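Local coordinates for sensor protein (Shewanella oneidensis, PDB 3LIC) that probably senses extracellular signals through its PDC-fold sensor region on behalf of a membrane-bound histidine kinase in a two-component regulatory system, at residues 15-20 against 256-261; 183-186 against 192-195; 208-211 against 216-219. All blocks are in the same frame, centred on the assembly; numbering follows the deposited sequence.

Contact 1 of 3, residues 15-20 against 256-261; sequences AQESSH and VVVMVP
S18 meets V258 where the two backbones come nearest, their CA atoms 5.5 Å apart, and both CA-CB bonds point into the interface. V258 has CG1 anti to its backbone N (chi1 -180°), which sends its two methyls to different partners. CG2 butts against the helix surface, 3.4 Å from S18 CA and 3.6 Å from S18 CB. V258 CG1 meets the carboxylate end of E17, OE1 lying 3.5 Å from it, the side chains crossing at about a right angle. Toward the start of the strand, V256 CG1 makes a looser approach to S18 O at 4.3 Å. The axes of 15-20 and 256-261 pass 7.8 Å apart at 146°, roughly antiparallel; 15-20 is part of the long helix 2-46, which lies over the sheet face that carries V256 and V258, consistent with the PDC fold of these sensor domains. S18 OG has its main partner on the adjacent strand, a hydrogen bond to S245 OG. No hydrogen bond joins the segments. The chemistry is that of a small residue giving a beta-branched one close access to the helix backbone, the serine hydroxyl satisfied by the sheet and the glutamate at the partly exposed border.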
ATOM      1  N   ALA A  15     -15.884  -4.893 -15.513  1.00 24.15           N
ATOM      2  CA  ALA A  15     -14.560  -5.398 -15.967  1.00 24.22           C
ATOM      3  C   ALA A  15     -13.720  -4.222 -16.423  1.00 25.10           C
ATOM      4  O   ALA A  15     -12.496  -4.219 -16.241  1.00 24.84           O
ATOM      5  CB  ALA A  15     -14.672  -6.398 -17.132  1.00 23.17           C
ATOM      6  N   GLN A  16     -14.367  -3.241 -17.050  1.00 24.99           N
ATOM      7  CA  GLN A  16     -13.620  -2.117 -17.504  1.00 26.82           C
ATOM      8  C   GLN A  16     -13.124  -1.325 -16.287  1.00 27.20           C
ATOM      9  O   GLN A  16     -11.987  -0.862 -16.276  1.00 27.88           O
ATOM     10  CB  GLN A  16     -14.429  -1.232 -18.428  1.00 26.66           C
ATOM     11  CG  GLN A  16     -14.229  -1.598 -19.908  1.00 30.82           C
ATOM     12  CD  GLN A  16     -14.743  -0.507 -20.799  0.50 32.90           C
ATOM     13  OE1 GLN A  16     -13.962   0.225 -21.435  0.50 36.84           O
ATOM     14  NE2 GLN A  16     -16.053  -0.343 -20.811  0.50 29.19           N
ATOM     15  N   GLU A  17     -13.969  -1.172 -15.275  1.00 25.70           N
ATOM     16  CA  GLU A  17     -13.589  -0.386 -14.130  1.00 25.44           C
ATOM     17  C   GLU A  17     -12.458  -0.987 -13.364  1.00 24.36           C
ATOM     18  O   GLU A  17     -11.575  -0.265 -12.950  1.00 25.35           O
ATOM     19  CB  GLU A  17     -14.756  -0.244 -13.186  1.00 25.51           C
ATOM     20  CG  GLU A  17     -15.695   0.772 -13.675  1.00 31.34           C
ATOM     21  CD  GLU A  17     -16.947   0.796 -12.872  1.00 39.66           C
ATOM     22  OE1 GLU A  17     -16.873   0.576 -11.651  1.00 42.13           O
ATOM     23  OE2 GLU A  17     -18.025   1.032 -13.460  1.00 45.67           O
ATOM     24  N   SER A  18     -12.499  -2.296 -13.123  1.00 22.70           N
ATOM     25  CA  SER A  18     -11.508  -2.952 -12.309  1.00 21.67           C
ATOM     26  C   SER A  18     -10.168  -2.976 -13.092  1.00 22.15           C
ATOM     27  O   SER A  18      -9.095  -2.782 -12.541  1.00 21.00           O
ATOM     28  CB  SER A  18     -11.985  -4.348 -11.945  1.00 20.77           C
ATOM     29  OG  SER A  18     -11.980  -5.121 -13.126  1.00 21.78           O
ATOM     30  N   SER A  19     -10.243  -3.191 -14.394  1.00 23.11           N
ATOM     31  CA  SER A  19      -9.065  -3.134 -15.247  1.00 24.42           C
ATOM     32  C   SER A  19      -8.384  -1.752 -15.259  1.00 24.75           C
ATOM     33  O   SER A  19      -7.178  -1.679 -15.148  1.00 24.48           O
ATOM     34  CB  SER A  19      -9.483  -3.455 -16.664  1.00 24.79           C
ATOM     35  OG  SER A  19      -8.360  -3.363 -17.492  1.00 29.60           O
ATOM     36  N   HIS A  20      -9.154  -0.673 -15.451  1.00 25.38           N
ATOM     37  CA  HIS A  20      -8.637   0.711 -15.349  1.00 26.28           C
ATOM     38  C   HIS A  20      -8.046   1.026 -13.942  1.00 25.41           C
ATOM     39  O   HIS A  20      -6.986   1.645 -13.823  1.00 24.67           O
ATOM     40  CB  HIS A  20      -9.719   1.750 -15.701  1.00 26.14           C
ATOM     41  CG  HIS A  20     -10.076   1.791 -17.173  1.00 32.16           C
ATOM     42  ND1 HIS A  20     -10.505   0.677 -17.878  0.50 32.35           N
ATOM     43  CD2 HIS A  20     -10.097   2.816 -18.064  0.50 33.23           C
ATOM     44  CE1 HIS A  20     -10.766   1.011 -19.131  0.50 31.25           C
ATOM     45  NE2 HIS A  20     -10.521   2.302 -19.272  0.50 33.64           N
ATOM     46  N   VAL A 256      -7.321  -5.936  -7.665  1.00 20.36           N
ATOM     47  CA  VAL A 256      -8.242  -4.884  -7.377  1.00 19.25           C
ATOM     48  C   VAL A 256      -9.568  -5.510  -7.607  1.00 19.45           C
ATOM     49  O   VAL A 256      -9.766  -6.148  -8.642  1.00 19.51           O
ATOM     50  CB  VAL A 256      -8.053  -3.730  -8.346  1.00 19.90           C
ATOM     51  CG1 VAL A 256      -9.249  -2.783  -8.289  1.00 16.55           C
ATOM     52  CG2 VAL A 256      -6.735  -2.986  -7.986  1.00 19.78           C
ATOM     53  N   VAL A 257     -10.463  -5.368  -6.638  1.00 19.10           N
ATOM     54  CA  VAL A 257     -11.825  -5.859  -6.787  1.00 19.83           C
ATOM     55  C   VAL A 257     -12.801  -4.683  -6.802  1.00 20.20           C
ATOM     56  O   VAL A 257     -12.812  -3.890  -5.873  1.00 19.91           O
ATOM     57  CB  VAL A 257     -12.212  -6.755  -5.596  1.00 20.03           C
ATOM     58  CG1 VAL A 257     -13.643  -7.338  -5.790  1.00 20.97           C
ATOM     59  CG2 VAL A 257     -11.158  -7.850  -5.382  1.00 20.05           C
ATOM     60  N   VAL A 258     -13.596  -4.566  -7.857  1.00 20.59           N
ATOM     61  CA  VAL A 258     -14.702  -3.583  -7.896  1.00 21.93           C
ATOM     62  C   VAL A 258     -16.030  -4.343  -7.733  1.00 22.40           C
ATOM     63  O   VAL A 258     -16.295  -5.317  -8.424  1.00 23.00           O
ATOM     64  CB  VAL A 258     -14.738  -2.819  -9.243  1.00 22.05           C
ATOM     65  CG1 VAL A 258     -15.902  -1.791  -9.255  1.00 22.28           C
ATOM     66  CG2 VAL A 258     -13.363  -2.132  -9.524  1.00 22.34           C
HETATM   67  N   MSE A 259     -16.852  -3.914  -6.802  1.00 23.96           N
HETATM   68  CA  MSE A 259     -18.086  -4.619  -6.469  1.00 24.97           C
HETATM   69  C   MSE A 259     -19.118  -3.552  -6.181  1.00 24.33           C
HETATM   70  O   MSE A 259     -18.797  -2.559  -5.514  1.00 23.95           O
HETATM   71  CB  MSE A 259     -17.879  -5.493  -5.250  1.00 24.89           C
HETATM   72  CG  MSE A 259     -17.648  -4.712  -4.019  1.00 33.42           C
HETATM   73 SE   MSE A 259     -16.500  -5.665  -2.720  1.00 58.37          SE
HETATM   74  CE  MSE A 259     -14.830  -4.797  -3.184  1.00 51.66           C
ATOM     75  N   VAL A 260     -20.341  -3.736  -6.695  1.00 24.13           N
ATOM     76  CA  VAL A 260     -21.450  -2.814  -6.419  1.00 23.17           C
ATOM     77  C   VAL A 260     -22.693  -3.651  -6.081  1.00 22.84           C
ATOM     78  O   VAL A 260     -22.901  -4.723  -6.649  1.00 22.09           O
ATOM     79  CB  VAL A 260     -21.720  -1.913  -7.644  1.00 24.58           C
ATOM     80  CG1 VAL A 260     -22.803  -0.819  -7.354  1.00 23.40           C
ATOM     81  CG2 VAL A 260     -20.413  -1.299  -8.165  1.00 22.47           C
ATOM     82  N   PRO A 261     -23.495  -3.208  -5.106  1.00 23.15           N
ATOM     83  CA  PRO A 261     -24.674  -4.069  -4.824  1.00 23.04           C
ATOM     84  C   PRO A 261     -25.497  -4.263  -6.085  1.00 22.95           C
ATOM     85  O   PRO A 261     -25.636  -3.345  -6.886  1.00 22.33           O
ATOM     86  CB  PRO A 261     -25.464  -3.290  -3.791  1.00 23.06           C
ATOM     87  CG  PRO A 261     -24.328  -2.373  -3.071  1.00 23.92           C
ATOM     88  CD  PRO A 261     -23.350  -2.054  -4.177  1.00 22.31           C
TER

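Contact 2 of 3, residues 183-186 against 192-195; sequences LVVL and LIFH
Opposite V185, the chain places two residues, I193 and F194, in the space of one: a classic beta bulge. The evidence is first in the backbone hydrogen bonds. V185 O accepts twice, from I193 N at 2.7 Å and from F194 N at 3.1 Å, both donors coming from the same face of the carbonyl plane, while V185 N returns a bond to F194 O at 3.1 Å. I193 supplies the helix-like backbone (phi -98°, psi -50°) expected of the first bulge position. F194 O is also approached by V184 CA at 3.3 Å, a CA-H...O contact.

Aromatic contacts come next. With CG of F194 anti to its backbone N (chi1 -177°), the ring reaches along to L183, whose carbonyl O lies at the ring edge, in plane, 3.4 Å from CD2. L183 CG touches the same CD2 at 3.7 Å.

Apolar contacts line both faces. On that of L186 and L192, L192 CD1 lies 3.7 Å from V184 CG1 and 3.8 Å from L186 CD2; on that of V185 and F194, V185 packs on the CB atoms of F194 and I193. H195 ND1, obliquely set against V184 CG2, is buried without a polar partner in the model.

The hairpin, with 192-194 outermost, ends one side of the five-stranded sheet, one of two antiparallel sheets in this PDC-fold domain. Helix 172-176 packs on L183 and F194, W209 covers V184 and L186, and strand 255-261 pairs with 183-186.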
ATOM      1  N   LEU A 183     -14.467  -0.774  -3.302  1.00 19.62           N
ATOM      2  CA  LEU A 183     -13.100  -1.130  -3.649  1.00 19.06           C
ATOM      3  C   LEU A 183     -12.573  -2.098  -2.646  1.00 18.94           C
ATOM      4  O   LEU A 183     -12.690  -1.840  -1.421  1.00 17.69           O
ATOM      5  CB  LEU A 183     -12.184   0.124  -3.656  1.00 18.62           C
ATOM      6  CG  LEU A 183     -10.681  -0.062  -3.830  1.00 18.60           C
ATOM      7  CD1 LEU A 183     -10.475  -0.684  -5.224  1.00 20.42           C
ATOM      8  CD2 LEU A 183      -9.843   1.310  -3.746  1.00 13.34           C
ATOM      9  N   VAL A 184     -12.000  -3.206  -3.130  1.00 16.57           N
ATOM     10  CA  VAL A 184     -11.129  -3.976  -2.277  1.00 16.99           C
ATOM     11  C   VAL A 184      -9.798  -4.151  -3.029  1.00 16.83           C
ATOM     12  O   VAL A 184      -9.780  -4.284  -4.251  1.00 16.86           O
ATOM     13  CB  VAL A 184     -11.751  -5.370  -1.902  1.00 17.96           C
ATOM     14  CG1 VAL A 184     -10.711  -6.304  -1.253  1.00 16.59           C
ATOM     15  CG2 VAL A 184     -12.858  -5.183  -0.984  1.00 17.98           C
ATOM     16  N   VAL A 185      -8.690  -4.106  -2.307  1.00 16.79           N
ATOM     17  CA  VAL A 185      -7.382  -4.416  -2.875  1.00 17.38           C
ATOM     18  C   VAL A 185      -6.795  -5.541  -2.040  1.00 17.44           C
ATOM     19  O   VAL A 185      -6.839  -5.509  -0.802  1.00 19.75           O
ATOM     20  CB  VAL A 185      -6.393  -3.204  -2.856  1.00 17.52           C
ATOM     21  CG1 VAL A 185      -5.079  -3.599  -3.593  1.00 17.22           C
ATOM     22  CG2 VAL A 185      -6.970  -1.981  -3.536  1.00 16.01           C
ATOM     23  N   LEU A 186      -6.281  -6.546  -2.704  1.00 17.40           N
ATOM     24  CA  LEU A 186      -5.714  -7.702  -2.024  1.00 17.55           C
ATOM     25  C   LEU A 186      -4.271  -7.788  -2.508  1.00 17.50           C
ATOM     26  O   LEU A 186      -4.011  -7.462  -3.641  1.00 17.08           O
ATOM     27  CB  LEU A 186      -6.445  -8.935  -2.508  1.00 17.56           C
ATOM     28  CG  LEU A 186      -7.929  -9.032  -2.230  1.00 18.64           C
ATOM     29  CD1 LEU A 186      -8.470 -10.350  -2.911  1.00 15.58           C
ATOM     30  CD2 LEU A 186      -8.094  -9.072  -0.695  1.00 19.63           C
ATOM     31  N   LEU A 192      -5.859  -8.618   2.785  1.00 25.77           N
ATOM     32  CA  LEU A 192      -6.479  -7.306   2.570  1.00 25.55           C
ATOM     33  C   LEU A 192      -5.454  -6.185   2.583  1.00 24.72           C
ATOM     34  O   LEU A 192      -4.715  -6.015   3.536  1.00 24.77           O
ATOM     35  CB  LEU A 192      -7.488  -7.058   3.668  1.00 26.09           C
ATOM     36  CG  LEU A 192      -8.927  -6.623   3.455  1.00 25.27           C
ATOM     37  CD1 LEU A 192      -9.529  -7.128   2.174  1.00 23.49           C
ATOM     38  CD2 LEU A 192      -9.706  -7.107   4.679  1.00 21.11           C
ATOM     39  N   ILE A 193      -5.400  -5.414   1.512  1.00 24.73           N
ATOM     40  CA  ILE A 193      -4.641  -4.170   1.514  1.00 23.34           C
ATOM     41  C   ILE A 193      -5.634  -3.055   1.784  1.00 22.46           C
ATOM     42  O   ILE A 193      -5.394  -2.215   2.604  1.00 23.84           O
ATOM     43  CB  ILE A 193      -4.040  -3.910   0.145  1.00 24.09           C
ATOM     44  CG1 ILE A 193      -2.998  -4.989  -0.239  1.00 24.56           C
ATOM     45  CG2 ILE A 193      -3.465  -2.508   0.071  1.00 22.66           C
ATOM     46  CD1 ILE A 193      -1.731  -4.811   0.377  1.00 23.80           C
ATOM     47  N   PHE A 194      -6.730  -3.020   1.050  1.00 20.90           N
ATOM     48  CA  PHE A 194      -7.737  -1.966   1.194  1.00 20.44           C
ATOM     49  C   PHE A 194      -9.142  -2.561   1.337  1.00 21.39           C
ATOM     50  O   PHE A 194      -9.503  -3.437   0.564  1.00 20.64           O
ATOM     51  CB  PHE A 194      -7.781  -0.970  -0.006  1.00 18.73           C
ATOM     52  CG  PHE A 194      -8.779   0.150   0.224  1.00 19.09           C
ATOM     53  CD1 PHE A 194      -8.437   1.246   1.002  1.00 13.41           C
ATOM     54  CD2 PHE A 194     -10.090   0.026  -0.176  1.00 16.14           C
ATOM     55  CE1 PHE A 194      -9.340   2.223   1.303  1.00 15.99           C
ATOM     56  CE2 PHE A 194     -11.009   1.015   0.137  1.00 16.99           C
ATOM     57  CZ  PHE A 194     -10.627   2.131   0.880  1.00 14.95           C
ATOM     58  N   HIS A 195      -9.896  -2.076   2.333  1.00 23.74           N
ATOM     59  CA  HIS A 195     -11.338  -2.304   2.536  1.00 26.32           C
ATOM     60  C   HIS A 195     -11.884  -1.019   3.191  1.00 28.86           C
ATOM     61  O   HIS A 195     -11.205  -0.390   4.049  1.00 29.42           O
ATOM     62  CB  HIS A 195     -11.585  -3.480   3.507  1.00 26.27           C
ATOM     63  CG  HIS A 195     -13.013  -3.937   3.563  1.00 28.96           C
ATOM     64  ND1 HIS A 195     -13.464  -5.068   2.901  1.00 32.56           N
ATOM     65  CD2 HIS A 195     -14.107  -3.391   4.150  1.00 28.78           C
ATOM     66  CE1 HIS A 195     -14.771  -5.200   3.087  1.00 28.67           C
ATOM     67  NE2 HIS A 195     -15.184  -4.187   3.828  1.00 27.74           N
TER

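Contact 3 of 3, residues 208-211 against 216-219; sequences GWLD and KNIA
N217 ND2 donates to D211 O, the one hydrogen bond between the two segments. N217 ND2 lies 2.5 Å from D211 O, a value so short that it is doubtful in detail, but the direction is well formed: the angle at the hydrogen is 155°, and the acceptor lies 13° out of the asparagine amide plane. The donor sits 28° off the plane of the D211 carbonyl. Alongside this bond runs L210, whose side chain slides past N217 in the opposite direction; its CD1 methyl comes 3.6 Å from N217 ND2 and 3.9 Å from N217 CG, so the amide has an apolar neighbour beside its polar grip.

The second shell explains the placement. N217 OD1 accepts from V235 N, so the two ends of the amide are held by different backbones, which fixes its rotation and identifies which end is nitrogen. D211 OD1 bonds to Q213 N, and N214 OD1 to K216 N; each spans two residues as an Asx turn does, and together they shape the short link between the segments. L210 CB lies 4.1 Å above the plane of the neighbouring W209 ring, over its centre.

Further out, F234 of strand 230-235 touches both L210 and N217, and F220 of helix 218-226 lies against W209 and L210. The contact thus joins the loop after helix 198-201 to the start of helix 218-226 and to strand 230-235, at one edge of the five-stranded sheet.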
ATOM      1  N   GLY A 208     -12.813 -12.507   7.230  1.00 43.68           N
ATOM      2  CA  GLY A 208     -13.241 -11.326   7.945  1.00 42.77           C
ATOM      3  C   GLY A 208     -14.149 -10.525   7.057  1.00 42.35           C
ATOM      4  O   GLY A 208     -15.052  -9.817   7.527  1.00 43.69           O
ATOM      5  N   TRP A 209     -13.947 -10.589   5.761  1.00 40.35           N
ATOM      6  CA  TRP A 209     -14.750  -9.685   4.959  1.00 39.06           C
ATOM      7  C   TRP A 209     -15.643 -10.444   4.020  1.00 39.97           C
ATOM      8  O   TRP A 209     -16.631  -9.931   3.505  1.00 39.93           O
ATOM      9  CB  TRP A 209     -13.867  -8.704   4.189  1.00 37.93           C
ATOM     10  CG  TRP A 209     -12.982  -9.325   3.142  1.00 32.24           C
ATOM     11  CD1 TRP A 209     -11.794 -10.000   3.342  1.00 26.58           C
ATOM     12  CD2 TRP A 209     -13.211  -9.315   1.723  1.00 29.46           C
ATOM     13  NE1 TRP A 209     -11.273 -10.408   2.121  1.00 27.67           N
ATOM     14  CE2 TRP A 209     -12.118  -9.997   1.118  1.00 26.77           C
ATOM     15  CE3 TRP A 209     -14.234  -8.787   0.906  1.00 27.67           C
ATOM     16  CZ2 TRP A 209     -12.015 -10.168  -0.245  1.00 28.31           C
ATOM     17  CZ3 TRP A 209     -14.128  -8.953  -0.484  1.00 29.70           C
ATOM     18  CH2 TRP A 209     -13.017  -9.642  -1.046  1.00 28.34           C
ATOM     19  N   LEU A 210     -15.285 -11.682   3.795  1.00 40.93           N
ATOM     20  CA  LEU A 210     -16.107 -12.522   2.949  1.00 43.03           C
ATOM     21  C   LEU A 210     -16.335 -13.827   3.673  1.00 43.47           C
ATOM     22  O   LEU A 210     -15.392 -14.493   4.083  1.00 43.30           O
ATOM     23  CB  LEU A 210     -15.400 -12.808   1.620  1.00 42.86           C
ATOM     24  CG  LEU A 210     -16.264 -13.518   0.578  1.00 43.35           C
ATOM     25  CD1 LEU A 210     -17.421 -12.574   0.074  1.00 43.73           C
ATOM     26  CD2 LEU A 210     -15.366 -14.074  -0.540  1.00 42.70           C
ATOM     27  N   ASP A 211     -17.588 -14.189   3.832  1.00 44.77           N
ATOM     28  CA  ASP A 211     -17.897 -15.476   4.396  1.00 46.18           C
ATOM     29  C   ASP A 211     -17.770 -16.582   3.316  1.00 47.07           C
ATOM     30  O   ASP A 211     -18.596 -16.685   2.396  1.00 46.98           O
ATOM     31  CB  ASP A 211     -19.288 -15.412   5.043  1.00 46.32           C
ATOM     32  CG  ASP A 211     -19.818 -16.783   5.408  1.00 47.86           C
ATOM     33  OD1 ASP A 211     -19.023 -17.775   5.418  1.00 45.99           O
ATOM     34  OD2 ASP A 211     -21.048 -16.861   5.631  1.00 49.82           O
ATOM     35  N   LYS A 216     -23.216 -19.406  -1.884  1.00 39.69           N
ATOM     36  CA  LYS A 216     -23.182 -18.357  -2.880  1.00 38.86           C
ATOM     37  C   LYS A 216     -21.813 -17.775  -3.149  1.00 38.61           C
ATOM     38  O   LYS A 216     -21.581 -17.266  -4.241  1.00 38.96           O
ATOM     39  CB  LYS A 216     -24.184 -17.289  -2.511  1.00 38.96           C
ATOM     40  CG  LYS A 216     -25.537 -17.920  -2.247  1.00 39.82           C
ATOM     41  CD  LYS A 216     -26.638 -16.920  -1.936  1.00 42.51           C
ATOM     42  CE  LYS A 216     -27.069 -17.100  -0.506  1.00 46.10           C
ATOM     43  NZ  LYS A 216     -28.324 -16.347  -0.254  1.00 49.07           N
ATOM     44  N   ASN A 217     -20.872 -17.897  -2.213  1.00 37.73           N
ATOM     45  CA  ASN A 217     -19.568 -17.240  -2.410  1.00 37.34           C
ATOM     46  C   ASN A 217     -18.505 -18.085  -3.021  1.00 36.78           C
ATOM     47  O   ASN A 217     -17.396 -17.623  -3.258  1.00 36.28           O
ATOM     48  CB  ASN A 217     -19.034 -16.638  -1.125  1.00 36.91           C
ATOM     49  CG  ASN A 217     -19.930 -15.534  -0.591  1.00 38.89           C
ATOM     50  OD1 ASN A 217     -20.770 -14.961  -1.308  1.00 39.34           O
ATOM     51  ND2 ASN A 217     -19.780 -15.250   0.695  1.00 39.75           N
ATOM     52  N   ILE A 218     -18.844 -19.333  -3.297  1.00 37.55           N
ATOM     53  CA  ILE A 218     -17.843 -20.282  -3.746  1.00 36.92           C
ATOM     54  C   ILE A 218     -17.110 -19.804  -4.974  1.00 36.51           C
ATOM     55  O   ILE A 218     -15.879 -19.823  -4.988  1.00 37.12           O
ATOM     56  CB  ILE A 218     -18.440 -21.679  -4.004  1.00 38.00           C
ATOM     57  CG1 ILE A 218     -19.010 -22.227  -2.690  1.00 38.12           C
ATOM     58  CG2 ILE A 218     -17.365 -22.620  -4.703  1.00 37.37           C
ATOM     59  CD1 ILE A 218     -19.640 -23.636  -2.810  1.00 37.35           C
ATOM     60  N   ALA A 219     -17.842 -19.396  -6.021  1.00 35.75           N
ATOM     61  CA  ALA A 219     -17.173 -18.997  -7.263  1.00 34.37           C
ATOM     62  C   ALA A 219     -16.316 -17.743  -7.043  1.00 34.37           C
ATOM     63  O   ALA A 219     -15.234 -17.605  -7.622  1.00 34.52           O
ATOM     64  CB  ALA A 219     -18.177 -18.793  -8.407  1.00 33.86           C
TER

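How the contacts relate
All three contacts are largely buried, but the centre of contact 2 is about 9 Å from the centre of the chain, against about 18 Å and about 23 Å for those of contacts 1 and 3, which have E17 and D211 at their partly exposed borders. Contacts 1 and 2 share one sheet: V257 N is 2.7 Å from V184 O, a probable hydrogen bond. Contact 3 lies off the strands, joining a loop to the start of helix 218-226; W209 NE1 is 3.7 Å from L192 CD1 of contact 2. The chemistry shifts from largely apolar helix-on-sheet packing, to backbone pairing, to a single hydrogen bond from a side-chain amide to a backbone carbonyl.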